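Iron-regulated outer membrane protein (Neisseria meningitidis, PDB 4B7O) probably takes up iron, likely as ferric siderophores, across the meningococcal outer membrane as a TonB-dependent transporter. Local coordinates at residues Gly64-Thr69 with Asn539-Phe544. Sequence-based numbering, arbitrary orientation.
Sequences GSKIRT and NTEIGF
Lys-66 reaches from the plug to Glu-541 on the inner face of the barrel wall. Its first three side-chain torsions are all close to 180°, so the chain runs straight out to CE, and the turn about CD-CE (chi4 68°) swings NZ off that line. Lys-66 CB lies 3.5 Å from Glu-541 OE1. Lys-66 CG is about equally close to Glu-541 OE1 and to the carboxylate carbon. Lys-66 CD sits 3.7 Å from Glu-541 CD, and Lys-66 CE is nearest to Glu-541 OE2. The aliphatic chain therefore passes over one face of the carboxylate, from the OE1 side to the OE2 side. At the tip, Lys-66 NZ makes a salt bridge of 2.8 Å with Glu-541 OE2. It comes from above the carboxylate plane, 64° out of it.

The in-plane approach to OE2 is taken by Asn-539, two residues back on the same strand. Asn-539 ND2 donates to the anti lone pair of Glu-541 OE2 at 2.7 Å, with OE2 lying in the amide plane. Lys-66 NZ and Asn-539 ND2 are 3.3 Å apart, but both are donors and do not bond each other. Glu-541 OE1 pairs with Arg-110, and Lys-66 NZ also donates to the backbone oxygens of Lys-151 and Ala-153.

Further along, Gly-64 CA is 4.0 Å from Gly-543 CA and makes a CA-H...O contact with Phe-544 O. Two facing glycines let the plug and barrel backbones come this close.

The contact joins the plug to strand 535-547 of the barrel, the domain pairing that defines TonB-dependent receptors. Its chemistry is that of a buried ion pair: Lys-66 and Arg-110 offset the carboxylate charge, which probably favours the ionised form of Glu-541, while the Asn-539 bond helps fix its orientation.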
loop_
_atom_site.group_PDB
_atom_site.type_symbol
_atom_site.label_atom_id
_atom_site.label_comp_id
_atom_site.label_asym_id
_atom_site.label_seq_id
_atom_site.Cartn_x
_atom_site.Cartn_y
_atom_site.Cartn_z
ATOM N N GLY A 64 2.179 -9.679 18.453
ATOM C CA GLY A 64 2.321 -10.798 17.601
ATOM C C GLY A 64 2.890 -10.312 16.268
ATOM O O GLY A 64 3.919 -9.635 16.212
ATOM N N SER A 65 2.216 -10.698 15.202
ATOM C CA SER A 65 2.590 -10.321 13.866
ATOM C C SER A 65 1.686 -9.163 13.411
ATOM O O SER A 65 1.821 -8.676 12.285
ATOM C CB SER A 65 2.425 -11.525 12.930
ATOM O OG SER A 65 3.293 -11.418 11.814
ATOM N N LYS A 66 0.765 -8.740 14.287
ATOM C CA LYS A 66 -0.196 -7.696 13.964
ATOM C C LYS A 66 0.452 -6.389 13.507
ATOM O O LYS A 66 -0.077 -5.746 12.621
ATOM C CB LYS A 66 -1.125 -7.421 15.126
ATOM C CG LYS A 66 -2.169 -6.386 14.814
ATOM C CD LYS A 66 -3.145 -6.171 15.974
ATOM C CE LYS A 66 -4.205 -5.161 15.577
ATOM N NZ LYS A 66 -5.061 -5.774 14.513
ATOM N N ILE A 67 1.598 -6.040 14.089
ATOM C CA ILE A 67 2.214 -4.774 13.873
ATOM C C ILE A 67 3.687 -4.992 13.811
ATOM O O ILE A 67 4.275 -5.389 14.793
ATOM C CB ILE A 67 1.854 -3.808 15.011
ATOM C CG1 ILE A 67 0.475 -3.204 14.719
ATOM C CG2 ILE A 67 2.858 -2.669 15.103
ATOM C CD1 ILE A 67 -0.295 -2.816 15.940
ATOM N N ARG A 68 4.290 -4.787 12.641
ATOM C CA ARG A 68 5.728 -4.945 12.503
ATOM C C ARG A 68 6.284 -3.584 12.151
ATOM O O ARG A 68 6.041 -3.042 11.064
ATOM C CB ARG A 68 6.058 -6.009 11.480
ATOM C CG ARG A 68 5.464 -7.388 11.833
ATOM C CD ARG A 68 5.950 -8.566 10.980
ATOM N NE ARG A 68 7.388 -8.881 11.122
ATOM C CZ ARG A 68 8.297 -8.794 10.136
ATOM N NH1 ARG A 68 7.960 -8.403 8.896
ATOM N NH2 ARG A 68 9.565 -9.112 10.377
ATOM N N THR A 69 6.959 -2.962 13.100
ATOM C CA THR A 69 7.442 -1.634 12.802
ATOM C C THR A 69 8.920 -1.720 12.389
ATOM O O THR A 69 9.643 -2.612 12.815
ATOM C CB THR A 69 7.102 -0.565 13.877
ATOM O OG1 THR A 69 8.285 -0.040 14.460
ATOM C CG2 THR A 69 6.184 -1.082 14.971
ATOM N N ASN A 539 -12.422 -6.832 14.140
ATOM C CA ASN A 539 -11.218 -7.627 14.055
ATOM C C ASN A 539 -10.791 -8.144 15.428
ATOM O O ASN A 539 -10.509 -7.389 16.327
ATOM C CB ASN A 539 -10.075 -6.806 13.395
ATOM C CG ASN A 539 -8.853 -7.640 13.042
ATOM O OD1 ASN A 539 -8.878 -8.417 12.117
ATOM N ND2 ASN A 539 -7.759 -7.463 13.785
ATOM N N THR A 540 -10.699 -9.457 15.575
ATOM C CA THR A 540 -10.149 -9.975 16.810
ATOM C C THR A 540 -8.939 -10.823 16.590
ATOM O O THR A 540 -8.904 -11.671 15.705
ATOM C CB THR A 540 -11.227 -10.611 17.705
ATOM O OG1 THR A 540 -10.719 -11.790 18.347
ATOM C CG2 THR A 540 -12.406 -10.931 16.951
ATOM N N GLU A 541 -7.895 -10.548 17.338
ATOM C CA GLU A 541 -6.702 -11.402 17.230
ATOM C C GLU A 541 -5.898 -11.752 18.467
ATOM O O GLU A 541 -5.842 -10.971 19.404
ATOM C CB GLU A 541 -5.735 -10.922 16.141
ATOM C CG GLU A 541 -5.401 -9.458 16.012
ATOM C CD GLU A 541 -4.699 -9.215 14.649
ATOM O OE1 GLU A 541 -3.580 -9.768 14.404
ATOM O OE2 GLU A 541 -5.271 -8.470 13.818
ATOM N N ILE A 542 -5.236 -12.902 18.454
ATOM C CA ILE A 542 -4.311 -13.188 19.548
ATOM C C ILE A 542 -2.886 -13.196 19.008
ATOM O O ILE A 542 -2.678 -13.464 17.834
ATOM C CB ILE A 542 -4.729 -14.467 20.280
ATOM C CG1 ILE A 542 -4.979 -15.571 19.274
ATOM C CG2 ILE A 542 -6.097 -14.254 21.008
ATOM C CD1 ILE A 542 -5.075 -16.897 19.978
ATOM N N GLY A 543 -1.891 -12.869 19.829
ATOM C CA GLY A 543 -0.520 -12.994 19.333
ATOM C C GLY A 543 0.412 -13.242 20.472
ATOM O O GLY A 543 -0.023 -13.254 21.583
ATOM N N PHE A 544 1.691 -13.410 20.180
ATOM C CA PHE A 544 2.727 -13.603 21.181
ATOM C C PHE A 544 4.055 -13.167 20.534
ATOM O O PHE A 544 4.213 -13.123 19.281
ATOM C CB PHE A 544 2.780 -15.113 21.664
ATOM C CG PHE A 544 3.497 -15.963 20.734
ATOM C CD1 PHE A 544 4.852 -16.044 20.803
ATOM C CD2 PHE A 544 2.842 -16.529 19.659
ATOM C CE1 PHE A 544 5.563 -16.757 19.827
ATOM C CE2 PHE A 544 3.534 -17.253 18.697
ATOM C CZ PHE A 544 4.900 -17.360 18.776
#